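Local coordinates for major capsid protein (Norovirus Hu/GI.7/TCH-060/USA/2003, PDB 4P25), which forms the norovirus capsid and, through its protruding P domain, binds histo-blood group glycans such as the fucosylated Lewis Y antigen, at residues N16-S21 / P224-S229; Q38-Q43 / P220-Q225; F42-C47 / T56-A61; D249-R254 / P281-F286. One frame throughout, in Å; residues are numbered along the deposited sequence.

In the fold
All four contacts lie in the part of the P domain built round helix 225-234 and the curled antiparallel sheet, away from the glycan pocket. Contacts 1, 2 and 3 form a buried cluster with centres 9 to 12 Å apart. Contacts 1 and 2 share Pro224 and Gln225, where strand 218-221 gives way to the helix, while contacts 2 and 3 share Phe42 and Gln43. Their chemistry differs: contact 1 mixes backbone and carboxylate bonds with apolar packing, contact 2 is apolar, and contact 3 is almost wholly polar. Contacts 1 and 3 also reach the second subunit. Contact 4 lies nearer the surface, about 16 Å from contact 1 between centres, and is bridged by water.

Contact 1 (N16-S21 / P224-S229)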
loop_
_atom_site.group_PDB
_atom_site.type_symbol
_atom_site.label_atom_id
_atom_site.label_comp_id
_atom_site.label_asym_id
_atom_site.label_seq_id
_atom_site.Cartn_x
_atom_site.Cartn_y
_atom_site.Cartn_z
ATOM N N ASN A 16 13.414 -3.578 -2.808
ATOM C CA ASN A 16 13.176 -2.238 -2.276
ATOM C C ASN A 16 11.940 -1.536 -2.857
ATOM O O ASN A 16 11.589 -0.436 -2.421
ATOM C CB ASN A 16 14.429 -1.347 -2.352
ATOM C CG ASN A 16 14.979 -1.203 -3.757
ATOM O OD1 ASN A 16 14.430 -1.737 -4.717
ATOM N ND2 ASN A 16 16.078 -0.462 -3.882
ATOM N N ASN A 17 11.293 -2.177 -3.832
ATOM C CA ASN A 17 9.980 -1.743 -4.329
ATOM C C ASN A 17 8.836 -2.612 -3.785
ATOM O O ASN A 17 7.708 -2.545 -4.273
ATOM C CB ASN A 17 9.929 -1.737 -5.864
ATOM C CG ASN A 17 10.467 -0.455 -6.478
ATOM O OD1 ASN A 17 10.534 0.585 -5.825
ATOM N ND2 ASN A 17 10.841 -0.525 -7.753
ATOM N N LEU A 18 9.128 -3.417 -2.769
ATOM C CA LEU A 18 8.106 -4.249 -2.130
ATOM C C LEU A 18 7.703 -3.697 -0.770
ATOM O O LEU A 18 8.545 -3.168 -0.038
ATOM C CB LEU A 18 8.603 -5.688 -1.979
ATOM C CG LEU A 18 8.817 -6.427 -3.299
ATOM C CD1 LEU A 18 9.343 -7.835 -3.059
ATOM C CD2 LEU A 18 7.511 -6.453 -4.083
ATOM N N ALA A 19 6.419 -3.825 -0.434
ATOM C CA ALA A 19 5.888 -3.321 0.830
ATOM C C ALA A 19 6.000 -4.317 1.983
ATOM O O ALA A 19 5.898 -5.525 1.793
ATOM C CB ALA A 19 4.428 -2.894 0.658
ATOM N N ASN A 20 6.199 -3.792 3.186
ATOM C CA ASN A 20 6.059 -4.584 4.395
ATOM C C ASN A 20 4.598 -5.025 4.529
ATOM O O ASN A 20 3.673 -4.298 4.135
ATOM C CB ASN A 20 6.468 -3.749 5.611
ATOM C CG ASN A 20 6.844 -4.599 6.810
ATOM O OD1 ASN A 20 5.979 -5.165 7.491
ATOM N ND2 ASN A 20 8.141 -4.657 7.107
ATOM N N SER A 21 4.396 -6.216 5.079
ATOM C CA SER A 21 3.054 -6.752 5.247
ATOM C C SER A 21 2.496 -6.548 6.654
ATOM O O SER A 21 1.357 -6.936 6.926
ATOM C CB SER A 21 3.047 -8.234 4.892
ATOM O OG SER A 21 4.029 -8.949 5.633
ATOM N N PRO A 224 6.817 -10.173 1.874
ATOM C CA PRO A 224 6.463 -8.847 1.360
ATOM C C PRO A 224 5.001 -8.869 0.928
ATOM O O PRO A 224 4.522 -9.912 0.471
ATOM C CB PRO A 224 7.380 -8.688 0.140
ATOM C CG PRO A 224 8.519 -9.640 0.388
ATOM C CD PRO A 224 7.889 -10.809 1.086
ATOM N N GLN A 225 4.290 -7.759 1.083
ATOM C CA GLN A 225 2.852 -7.767 0.809
ATOM C C GLN A 225 2.511 -8.178 -0.622
ATOM O O GLN A 225 1.537 -8.897 -0.847
ATOM C CB GLN A 225 2.211 -6.416 1.133
ATOM C CG GLN A 225 0.691 -6.427 0.972
ATOM C CD GLN A 225 0.021 -7.422 1.897
ATOM O OE1 GLN A 225 0.499 -7.675 3.001
ATOM N NE2 GLN A 225 -1.096 -7.998 1.447
ATOM N N GLU A 226 3.316 -7.743 -1.584
ATOM C CA GLU A 226 3.040 -8.092 -2.978
ATOM C C GLU A 226 3.176 -9.593 -3.256
ATOM O O GLU A 226 2.566 -10.104 -4.203
ATOM C CB GLU A 226 3.900 -7.264 -3.944
ATOM C CG GLU A 226 3.489 -5.799 -4.041
ATOM C CD GLU A 226 4.045 -4.936 -2.914
ATOM O OE1 GLU A 226 4.768 -5.468 -2.044
ATOM O OE2 GLU A 226 3.764 -3.720 -2.906
ATOM N N PHE A 227 3.959 -10.298 -2.439
ATOM C CA PHE A 227 4.003 -11.758 -2.525
ATOM C C PHE A 227 2.638 -12.334 -2.154
ATOM O O PHE A 227 2.135 -13.236 -2.818
ATOM C CB PHE A 227 5.076 -12.350 -1.600
ATOM C CG PHE A 227 6.452 -12.418 -2.210
ATOM C CD1 PHE A 227 7.096 -11.268 -2.636
ATOM C CD2 PHE A 227 7.120 -13.631 -2.314
ATOM C CE1 PHE A 227 8.371 -11.328 -3.178
ATOM C CE2 PHE A 227 8.397 -13.699 -2.859
ATOM C CZ PHE A 227 9.022 -12.544 -3.292
ATOM N N VAL A 228 2.045 -11.811 -1.082
ATOM C CA VAL A 228 0.719 -12.240 -0.658
ATOM C C VAL A 228 -0.318 -12.058 -1.768
ATOM O O VAL A 228 -1.029 -13.003 -2.119
ATOM C CB VAL A 228 0.265 -11.484 0.606
ATOM C CG1 VAL A 228 -1.184 -11.809 0.926
ATOM C CG2 VAL A 228 1.154 -11.837 1.787
ATOM N N SER A 229 -0.408 -10.857 -2.332
ATOM C CA SER A 229 -1.396 -10.633 -3.388
ATOM C C SER A 229 -1.092 -11.468 -4.634
ATOM O O SER A 229 -2.007 -11.923 -5.315
ATOM C CB SER A 229 -1.559 -9.148 -3.728
ATOM O OG SER A 229 -0.340 -8.558 -4.129
HETATM O O HOH W 1 -0.469 -8.439 5.428
#
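Glu226 holds CG beside its backbone N (chi1 -72°) and bends again at chi2, which folds its carboxylate back from the first turn of helix 225-234 onto Leu18 and Ala19. There OE1 accepts the Ala19 N-H on its syn side, with Glu226 OE1 2.8 Å from Ala19 N and the bond nearly straight at 167°. Ala19 is held through its carbonyl as well: Gln225 N donates to Ala19 O over 2.8 Å. Pro224, at the N-cap position, has no N-H to satisfy and a restricted phi; its ring gives Leu18 an apolar neighbour, with Leu18 CD1 3.8 Å from Pro224 CB. The same methyl meets the edge of the Phe227 ring, CD1 to CE1 at 3.6 Å, while Leu18 CD2 lies against Glu226 CB. At the far end a water donates to both Ser21 O and Gln225 OE1, whose amide nitrogen NE2 serves Pro58 O and Val59 O. Glu226 OE2 is bonded to Ser60 OG of the second subunit. The carboxylate therefore ties loop, helix and dimer partner together, and its place at a helix N-terminus would probably favour its negative charge.

Contact 2 (Q38-Q43 / P220-Q225)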
loop_
_atom_site.group_PDB
_atom_site.type_symbol
_atom_site.label_atom_id
_atom_site.label_comp_id
_atom_site.label_asym_id
_atom_site.label_seq_id
_atom_site.Cartn_x
_atom_site.Cartn_y
_atom_site.Cartn_z
ATOM N N GLN A 38 14.557 -18.730 16.873
ATOM C CA GLN A 38 13.399 -17.934 17.283
ATOM C C GLN A 38 12.150 -18.271 16.465
ATOM O O GLN A 38 12.188 -18.292 15.235
ATOM C CB GLN A 38 13.696 -16.432 17.201
ATOM C CG GLN A 38 12.496 -15.555 17.560
ATOM C CD GLN A 38 12.831 -14.074 17.662
ATOM O OE1 GLN A 38 13.944 -13.648 17.352
ATOM N NE2 GLN A 38 11.860 -13.281 18.106
ATOM N N VAL A 39 11.054 -18.535 17.169
ATOM C CA VAL A 39 9.765 -18.810 16.547
ATOM C C VAL A 39 8.937 -17.530 16.506
ATOM O O VAL A 39 8.899 -16.789 17.488
ATOM C CB VAL A 39 8.984 -19.879 17.353
ATOM C CG1 VAL A 39 7.587 -20.078 16.789
ATOM C CG2 VAL A 39 9.746 -21.192 17.373
ATOM N N VAL A 40 8.298 -17.256 15.371
ATOM C CA VAL A 40 7.383 -16.119 15.274
ATOM C C VAL A 40 5.976 -16.590 14.924
ATOM O O VAL A 40 5.778 -17.723 14.486
ATOM C CB VAL A 40 7.854 -15.056 14.247
ATOM C CG1 VAL A 40 9.225 -14.500 14.643
ATOM C CG2 VAL A 40 7.867 -15.627 12.823
ATOM N N GLN A 41 4.999 -15.714 15.127
ATOM C CA GLN A 41 3.618 -16.073 14.843
ATOM C C GLN A 41 2.847 -14.866 14.320
ATOM O O GLN A 41 1.720 -14.598 14.747
ATOM C CB GLN A 41 2.941 -16.652 16.092
ATOM C CG GLN A 41 1.696 -17.457 15.754
ATOM C CD GLN A 41 0.944 -17.956 16.967
ATOM O OE1 GLN A 41 1.369 -17.763 18.107
ATOM N NE2 GLN A 41 -0.185 -18.610 16.724
ATOM N N PHE A 42 3.465 -14.137 13.397
ATOM C CA PHE A 42 2.844 -12.955 12.806
ATOM C C PHE A 42 1.470 -13.313 12.253
ATOM O O PHE A 42 1.278 -14.415 11.724
ATOM C CB PHE A 42 3.735 -12.376 11.699
ATOM C CG PHE A 42 5.138 -12.047 12.146
ATOM C CD1 PHE A 42 5.407 -11.688 13.458
ATOM C CD2 PHE A 42 6.191 -12.087 11.240
ATOM C CE1 PHE A 42 6.703 -11.386 13.865
ATOM C CE2 PHE A 42 7.488 -11.781 11.640
ATOM C CZ PHE A 42 7.739 -11.430 12.954
ATOM N N GLN A 43 0.515 -12.397 12.391
ATOM C CA GLN A 43 -0.849 -12.626 11.907
ATOM C C GLN A 43 -1.118 -11.928 10.583
ATOM O O GLN A 43 -2.058 -12.273 9.874
ATOM C CB GLN A 43 -1.871 -12.189 12.959
ATOM C CG GLN A 43 -1.815 -13.056 14.203
ATOM C CD GLN A 43 -2.064 -14.510 13.879
ATOM O OE1 GLN A 43 -3.099 -14.854 13.303
ATOM N NE2 GLN A 43 -1.120 -15.372 14.241
ATOM N N PRO A 220 9.833 -6.367 11.425
ATOM C CA PRO A 220 10.004 -7.534 10.555
ATOM C C PRO A 220 8.681 -8.046 9.998
ATOM O O PRO A 220 7.639 -7.873 10.628
ATOM C CB PRO A 220 10.572 -8.582 11.515
ATOM C CG PRO A 220 9.886 -8.253 12.823
ATOM C CD PRO A 220 9.778 -6.741 12.851
ATOM N N CYS A 221 8.729 -8.668 8.826
ATOM C CA CYS A 221 7.607 -9.463 8.343
ATOM C C CYS A 221 8.174 -10.665 7.597
ATOM O O CYS A 221 9.356 -10.676 7.247
ATOM C CB CYS A 221 6.658 -8.636 7.460
ATOM S SG CYS A 221 7.316 -8.160 5.841
ATOM N N THR A 222 7.348 -11.677 7.359
ATOM C CA THR A 222 7.844 -12.894 6.725
ATOM C C THR A 222 7.508 -13.041 5.237
ATOM O O THR A 222 8.077 -13.892 4.565
ATOM C CB THR A 222 7.399 -14.150 7.497
ATOM O OG1 THR A 222 6.012 -14.042 7.817
ATOM C CG2 THR A 222 8.201 -14.291 8.790
ATOM N N LEU A 223 6.578 -12.229 4.731
ATOM C CA LEU A 223 6.362 -12.115 3.284
ATOM C C LEU A 223 6.124 -10.661 2.914
ATOM O O LEU A 223 5.322 -9.986 3.559
ATOM C CB LEU A 223 5.150 -12.927 2.820
ATOM C CG LEU A 223 5.238 -14.447 2.738
ATOM C CD1 LEU A 223 3.862 -15.011 2.425
ATOM C CD2 LEU A 223 6.239 -14.875 1.682
ATOM N N PRO A 224 6.817 -10.173 1.874
ATOM C CA PRO A 224 6.463 -8.847 1.360
ATOM C C PRO A 224 5.001 -8.869 0.928
ATOM O O PRO A 224 4.522 -9.912 0.471
ATOM C CB PRO A 224 7.380 -8.688 0.140
ATOM C CG PRO A 224 8.519 -9.640 0.388
ATOM C CD PRO A 224 7.889 -10.809 1.086
ATOM N N GLN A 225 4.290 -7.759 1.083
ATOM C CA GLN A 225 2.852 -7.767 0.809
ATOM C C GLN A 225 2.511 -8.178 -0.622
ATOM O O GLN A 225 1.537 -8.897 -0.847
ATOM C CB GLN A 225 2.211 -6.416 1.133
ATOM C CG GLN A 225 0.691 -6.427 0.972
ATOM C CD GLN A 225 0.021 -7.422 1.897
ATOM O OE1 GLN A 225 0.499 -7.675 3.001
ATOM N NE2 GLN A 225 -1.096 -7.998 1.447
#
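Phe42 reaches across to Pro220 and Cys221, which end strand 218-221, and to Thr222 just after it; the strand is a member of the curled antiparallel sheet of the P1 subdomain, and the chain soon turns into helix 225-234. The apolar contacts dominate. CG of Phe42 lies anti to the carbonyl carbon (chi1 -56°), a torsion that carries the ring toward the strand end. Its outer atoms do the touching: CZ of Phe42 is 3.8 Å from CG of Pro220, CE2 of Phe42 lies 4.0 Å from CA of Cys221, and CD2 of Phe42 is 3.9 Å from CG2 of Thr222. All three partners approach obliquely. Phenylalanine suits this place because one long flat group can span three successive residues; threonine offers it a methyl, and proline the methylenes of its compact ring. Val40 adds to the cluster from its own side of the contact, its CB sitting over a face of the Phe42 ring, toward the rim.

A charged interaction supplements the packing. Arg22 makes a cation-pi contact with Phe42 while its NH1 binds Pro220 O, so one guanidinium serves both segments.

No hydrogen bond passes directly between the two segments; the polar groups look to other partners. Cys221 pairs through its backbone with Phe205 of strand 201-208, and Gln43 OE1 accepts from Ala190 N. The other end of that amide closes back on its own segment: Gln43 NE2 donates to Gln41 O over 3.0 Å, from above the carbonyl plane.

Contact 3 (F42-C47 / T56-A61)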
loop_
_atom_site.group_PDB
_atom_site.type_symbol
_atom_site.label_atom_id
_atom_site.label_comp_id
_atom_site.label_asym_id
_atom_site.label_seq_id
_atom_site.Cartn_x
_atom_site.Cartn_y
_atom_site.Cartn_z
ATOM N N PHE A 42 3.465 -14.137 13.397
ATOM C CA PHE A 42 2.844 -12.955 12.806
ATOM C C PHE A 42 1.470 -13.313 12.253
ATOM O O PHE A 42 1.278 -14.415 11.724
ATOM C CB PHE A 42 3.735 -12.376 11.699
ATOM C CG PHE A 42 5.138 -12.047 12.146
ATOM C CD1 PHE A 42 5.407 -11.688 13.458
ATOM C CD2 PHE A 42 6.191 -12.087 11.240
ATOM C CE1 PHE A 42 6.703 -11.386 13.865
ATOM C CE2 PHE A 42 7.488 -11.781 11.640
ATOM C CZ PHE A 42 7.739 -11.430 12.954
ATOM N N GLN A 43 0.515 -12.397 12.391
ATOM C CA GLN A 43 -0.849 -12.626 11.907
ATOM C C GLN A 43 -1.118 -11.928 10.583
ATOM O O GLN A 43 -2.058 -12.273 9.874
ATOM C CB GLN A 43 -1.871 -12.189 12.959
ATOM C CG GLN A 43 -1.815 -13.056 14.203
ATOM C CD GLN A 43 -2.064 -14.510 13.879
ATOM O OE1 GLN A 43 -3.099 -14.854 13.303
ATOM N NE2 GLN A 43 -1.120 -15.372 14.241
ATOM N N ASN A 44 -0.284 -10.946 10.261
ATOM C CA ASN A 44 -0.291 -10.338 8.940
ATOM C C ASN A 44 0.903 -10.817 8.117
ATOM O O ASN A 44 1.879 -11.340 8.670
ATOM C CB ASN A 44 -0.336 -8.811 9.050
ATOM C CG ASN A 44 -1.704 -8.306 9.465
ATOM O OD1 ASN A 44 -2.726 -8.885 9.080
ATOM N ND2 ASN A 44 -1.738 -7.240 10.257
ATOM N N GLY A 45 0.812 -10.664 6.799
ATOM C CA GLY A 45 1.806 -11.221 5.890
ATOM C C GLY A 45 1.808 -12.737 5.800
ATOM O O GLY A 45 2.826 -13.336 5.445
ATOM N N ARG A 46 0.668 -13.347 6.112
ATOM C CA ARG A 46 0.541 -14.801 6.142
ATOM C C ARG A 46 -0.378 -15.300 5.035
ATOM O O ARG A 46 -1.554 -14.919 4.956
ATOM C CB ARG A 46 0.017 -15.264 7.505
ATOM C CG ARG A 46 0.827 -14.767 8.698
ATOM C CD ARG A 46 2.233 -15.373 8.731
ATOM N NE ARG A 46 2.199 -16.834 8.728
ATOM C CZ ARG A 46 2.143 -17.593 9.820
ATOM N NH1 ARG A 46 2.117 -17.041 11.029
ATOM N NH2 ARG A 46 2.104 -18.913 9.699
ATOM N N CYS A 47 0.159 -16.157 4.175
ATOM C CA CYS A 47 -0.590 -16.653 3.031
ATOM C C CYS A 47 0.113 -17.893 2.525
ATOM O O CYS A 47 1.340 -17.906 2.429
ATOM C CB CYS A 47 -0.631 -15.592 1.928
ATOM S SG CYS A 47 -1.697 -16.007 0.515
ATOM N N THR A 56 -5.039 -12.401 9.998
ATOM C CA THR A 56 -5.773 -11.186 9.633
ATOM C C THR A 56 -5.282 -10.595 8.312
ATOM O O THR A 56 -5.692 -9.498 7.921
ATOM C CB THR A 56 -5.636 -10.117 10.725
ATOM O OG1 THR A 56 -4.243 -9.940 11.035
ATOM C CG2 THR A 56 -6.376 -10.546 11.982
ATOM N N THR A 57 -4.416 -11.337 7.630
ATOM C CA THR A 57 -3.762 -10.869 6.409
ATOM C C THR A 57 -4.755 -10.432 5.331
ATOM O O THR A 57 -5.631 -11.199 4.953
ATOM C CB THR A 57 -2.855 -11.979 5.847
ATOM O OG1 THR A 57 -1.915 -12.376 6.858
ATOM C CG2 THR A 57 -2.107 -11.516 4.592
ATOM N N PRO A 58 -4.621 -9.185 4.844
ATOM C CA PRO A 58 -5.432 -8.678 3.737
ATOM C C PRO A 58 -4.691 -8.827 2.411
ATOM O O PRO A 58 -3.557 -9.302 2.395
ATOM C CB PRO A 58 -5.565 -7.202 4.081
ATOM C CG PRO A 58 -4.236 -6.873 4.697
ATOM C CD PRO A 58 -3.823 -8.115 5.468
ATOM N N VAL A 59 -5.320 -8.418 1.317
ATOM C CA VAL A 59 -4.716 -8.568 -0.001
ATOM C C VAL A 59 -3.824 -7.382 -0.376
ATOM O O VAL A 59 -2.739 -7.564 -0.922
ATOM C CB VAL A 59 -5.802 -8.762 -1.077
ATOM C CG1 VAL A 59 -5.187 -8.819 -2.466
ATOM C CG2 VAL A 59 -6.575 -10.019 -0.795
ATOM N N SER A 60 -4.274 -6.170 -0.070
ATOM C CA SER A 60 -3.571 -4.973 -0.514
ATOM C C SER A 60 -2.654 -4.363 0.541
ATOM O O SER A 60 -2.969 -4.369 1.731
ATOM C CB SER A 60 -4.589 -3.918 -0.951
ATOM O OG SER A 60 -3.955 -2.718 -1.389
ATOM N N ALA A 61 -1.537 -3.804 0.082
ATOM C CA ALA A 61 -0.627 -3.081 0.961
ATOM C C ALA A 61 -1.330 -1.907 1.644
ATOM O O ALA A 61 -0.923 -1.477 2.730
ATOM C CB ALA A 61 0.609 -2.605 0.185
#
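Thr57 and Thr56 close against Gln43, Asn44 and Arg46, and the tight part of this contact gathers round two hydroxyls and one carbonyl. Thr57 holds OG1 beside its own backbone N (chi1 -56°), which turns the hydroxyl toward residues 43-46. It accepts the N-H of Arg46, with Arg46 N 2.9 Å from Thr57 OG1, and lies 3.0 Å from Gln43 O; its single proton has both that carbonyl and Leu54 O within reach. Gln43 O also receives Thr56 N over 3.0 Å, the donor standing above the carbonyl plane. Beside this, Thr56 OG1 donates to Asn44 OD1 in a short 2.7 Å bond, again from well above the plane. Asn44 ND2 binds Phe101 O, and the two bonds together fix the rotation of the amide. Threonine fits both positions: its short side chain brings the hydroxyl of Thr57 to the backbone of Gln43 and Arg46, and that of Thr56 to the Asn44 amide. Gly45 passes between these grips with a positive phi of 69°, which glycine adopts readily. Within its own segment Arg46 curls back, NH1 donating to Phe42 O over 2.8 Å in the carbonyl plane.

The grip slackens beyond Thr57. Pro58 merely skirts the amide, its CD 3.9 Å from Asn44 OD1, and Val59 to Ala61 diverge toward helix 225-234 and the second subunit.

A mixture of backbone and side-chain bonds, in place of regular strand pairing, closes an irregular loop of the P1 subdomain before the chain enters strand 66-73 of the P2 barrel.

Contact 4 (D249-R254 / P281-F286); sequences DPDTHR and PTNGVF
Pro250 and Asp251 belong to the turn of a beta-hairpin, between strands 242-248 and 255-262, and meet Asn283, Gly284 and Val285 where strand 285-292 begins alongside. The turn is built on an Asx turn: Asp249 OD1 accepts from Asp251 N at 2.8 Å, nearly along its C-O axis, and also takes Thr252 N from above the carboxylate plane. Aspartate suits this place because a single oxygen can gather two backbone N-H groups. Next to it the proline ring supplies the direct contact, with Pro250 CD 3.2 Å from Asn283 O, and its CB packs 4.0 Å from Val285 CG2. The compact ring fits here because its CB side meets the valine methyl while its CD and CG methylenes lie against the carbonyl oxygen.

On the polar side, Asp251 and Asn283 come together through water. Asn283 holds CG between its backbone N and carbonyl carbon (chi1 69°), bringing the amide round to the carboxylate, yet Asp251 OD2 and Asn283 ND2 remain 3.8 Å apart. Two waters span them, each accepting from ND2 and donating to OD2. One does more: besides lying 2.7 Å from Asp251 OD2, it donates to Asp249 OD1 at 3.0 Å, linking Asn283 to the Asx turn.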
loop_
_atom_site.group_PDB
_atom_site.type_symbol
_atom_site.label_atom_id
_atom_site.label_comp_id
_atom_site.label_asym_id
_atom_site.label_seq_id
_atom_site.Cartn_x
_atom_site.Cartn_y
_atom_site.Cartn_z
ATOM N N ASP A 249 20.409 -9.852 -9.281
ATOM C CA ASP A 249 20.733 -8.453 -9.525
ATOM C C ASP A 249 20.026 -8.056 -10.822
ATOM O O ASP A 249 20.283 -8.644 -11.869
ATOM C CB ASP A 249 22.254 -8.296 -9.638
ATOM C CG ASP A 249 22.697 -6.850 -9.812
ATOM O OD1 ASP A 249 22.069 -6.114 -10.596
ATOM O OD2 ASP A 249 23.686 -6.450 -9.164
ATOM N N PRO A 250 19.120 -7.064 -10.763
ATOM C CA PRO A 250 18.327 -6.748 -11.955
ATOM C C PRO A 250 19.096 -5.961 -13.004
ATOM O O PRO A 250 18.594 -5.747 -14.108
ATOM C CB PRO A 250 17.187 -5.895 -11.394
ATOM C CG PRO A 250 17.789 -5.222 -10.210
ATOM C CD PRO A 250 18.713 -6.254 -9.601
ATOM N N ASP A 251 20.308 -5.544 -12.671
ATOM C CA ASP A 251 21.106 -4.770 -13.609
ATOM C C ASP A 251 22.192 -5.599 -14.294
ATOM O O ASP A 251 22.444 -5.426 -15.485
ATOM C CB ASP A 251 21.691 -3.543 -12.920
ATOM C CG ASP A 251 20.613 -2.643 -12.352
ATOM O OD1 ASP A 251 19.823 -2.098 -13.148
ATOM O OD2 ASP A 251 20.551 -2.491 -11.115
ATOM N N THR A 252 22.821 -6.505 -13.547
ATOM C CA THR A 252 23.852 -7.374 -14.110
ATOM C C THR A 252 23.303 -8.755 -14.441
ATOM O O THR A 252 23.955 -9.531 -15.137
ATOM C CB THR A 252 25.003 -7.598 -13.127
ATOM O OG1 THR A 252 24.511 -8.313 -11.990
ATOM C CG2 THR A 252 25.605 -6.278 -12.684
ATOM N N HIS A 253 22.124 -9.061 -13.904
ATOM C CA HIS A 253 21.444 -10.342 -14.119
ATOM C C HIS A 253 22.164 -11.518 -13.471
ATOM O O HIS A 253 21.913 -12.676 -13.801
ATOM C CB HIS A 253 21.180 -10.577 -15.609
ATOM C CG HIS A 253 20.571 -9.390 -16.285
ATOM N ND1 HIS A 253 19.279 -8.976 -16.027
ATOM C CD2 HIS A 253 21.083 -8.502 -17.166
ATOM C CE1 HIS A 253 19.019 -7.897 -16.736
ATOM N NE2 HIS A 253 20.093 -7.586 -17.439
ATOM N N ARG A 254 23.040 -11.211 -12.522
ATOM C CA ARG A 254 23.755 -12.243 -11.786
ATOM C C ARG A 254 22.943 -12.766 -10.604
ATOM O O ARG A 254 22.217 -12.015 -9.948
ATOM C CB ARG A 254 25.104 -11.720 -11.300
ATOM C CG ARG A 254 26.025 -11.287 -12.423
ATOM C CD ARG A 254 27.381 -10.887 -11.882
ATOM N NE ARG A 254 28.090 -12.025 -11.304
ATOM C CZ ARG A 254 29.156 -11.916 -10.518
ATOM N NH1 ARG A 254 29.634 -10.719 -10.209
ATOM N NH2 ARG A 254 29.741 -13.003 -10.033
ATOM N N PRO A 281 22.642 -6.894 -1.455
ATOM C CA PRO A 281 22.017 -5.662 -1.943
ATOM C C PRO A 281 20.512 -5.774 -1.793
ATOM O O PRO A 281 19.967 -6.879 -1.831
ATOM C CB PRO A 281 22.387 -5.639 -3.428
ATOM C CG PRO A 281 23.583 -6.515 -3.544
ATOM C CD PRO A 281 23.422 -7.575 -2.504
ATOM N N THR A 282 19.844 -4.640 -1.640
ATOM C CA THR A 282 18.430 -4.634 -1.316
ATOM C C THR A 282 17.566 -4.353 -2.541
ATOM O O THR A 282 16.361 -4.124 -2.426
ATOM C CB THR A 282 18.144 -3.609 -0.212
ATOM O OG1 THR A 282 18.653 -2.333 -0.612
ATOM C CG2 THR A 282 18.846 -4.028 1.068
ATOM N N ASN A 283 18.184 -4.394 -3.715
ATOM C CA ASN A 283 17.478 -4.102 -4.958
ATOM C C ASN A 283 17.363 -5.309 -5.885
ATOM O O ASN A 283 17.103 -5.158 -7.076
ATOM C CB ASN A 283 18.160 -2.950 -5.698
ATOM C CG ASN A 283 19.524 -3.333 -6.248
ATOM O OD1 ASN A 283 20.202 -4.215 -5.711
ATOM N ND2 ASN A 283 19.935 -2.668 -7.323
ATOM N N GLY A 284 17.566 -6.503 -5.336
ATOM C CA GLY A 284 17.485 -7.717 -6.128
ATOM C C GLY A 284 16.058 -8.169 -6.358
ATOM O O GLY A 284 15.137 -7.725 -5.671
ATOM N N VAL A 285 15.876 -9.061 -7.324
ATOM C CA VAL A 285 14.561 -9.590 -7.659
ATOM C C VAL A 285 14.517 -11.092 -7.398
ATOM O O VAL A 285 15.393 -11.834 -7.855
ATOM C CB VAL A 285 14.228 -9.326 -9.149
ATOM C CG1 VAL A 285 12.881 -9.944 -9.524
ATOM C CG2 VAL A 285 14.244 -7.827 -9.440
ATOM N N PHE A 286 13.506 -11.552 -6.665
ATOM C CA PHE A 286 13.319 -12.992 -6.498
ATOM C C PHE A 286 12.714 -13.596 -7.756
ATOM O O PHE A 286 11.773 -13.049 -8.338
ATOM C CB PHE A 286 12.428 -13.320 -5.301
ATOM C CG PHE A 286 13.059 -13.026 -3.973
ATOM C CD1 PHE A 286 13.921 -13.933 -3.372
ATOM C CD2 PHE A 286 12.779 -11.842 -3.315
ATOM C CE1 PHE A 286 14.497 -13.660 -2.144
ATOM C CE2 PHE A 286 13.349 -11.562 -2.084
ATOM C CZ PHE A 286 14.208 -12.472 -1.497
HETATM O O HOH W 2 22.089 -3.489 -9.142
HETATM O O HOH W 3 18.692 -1.253 -9.552
#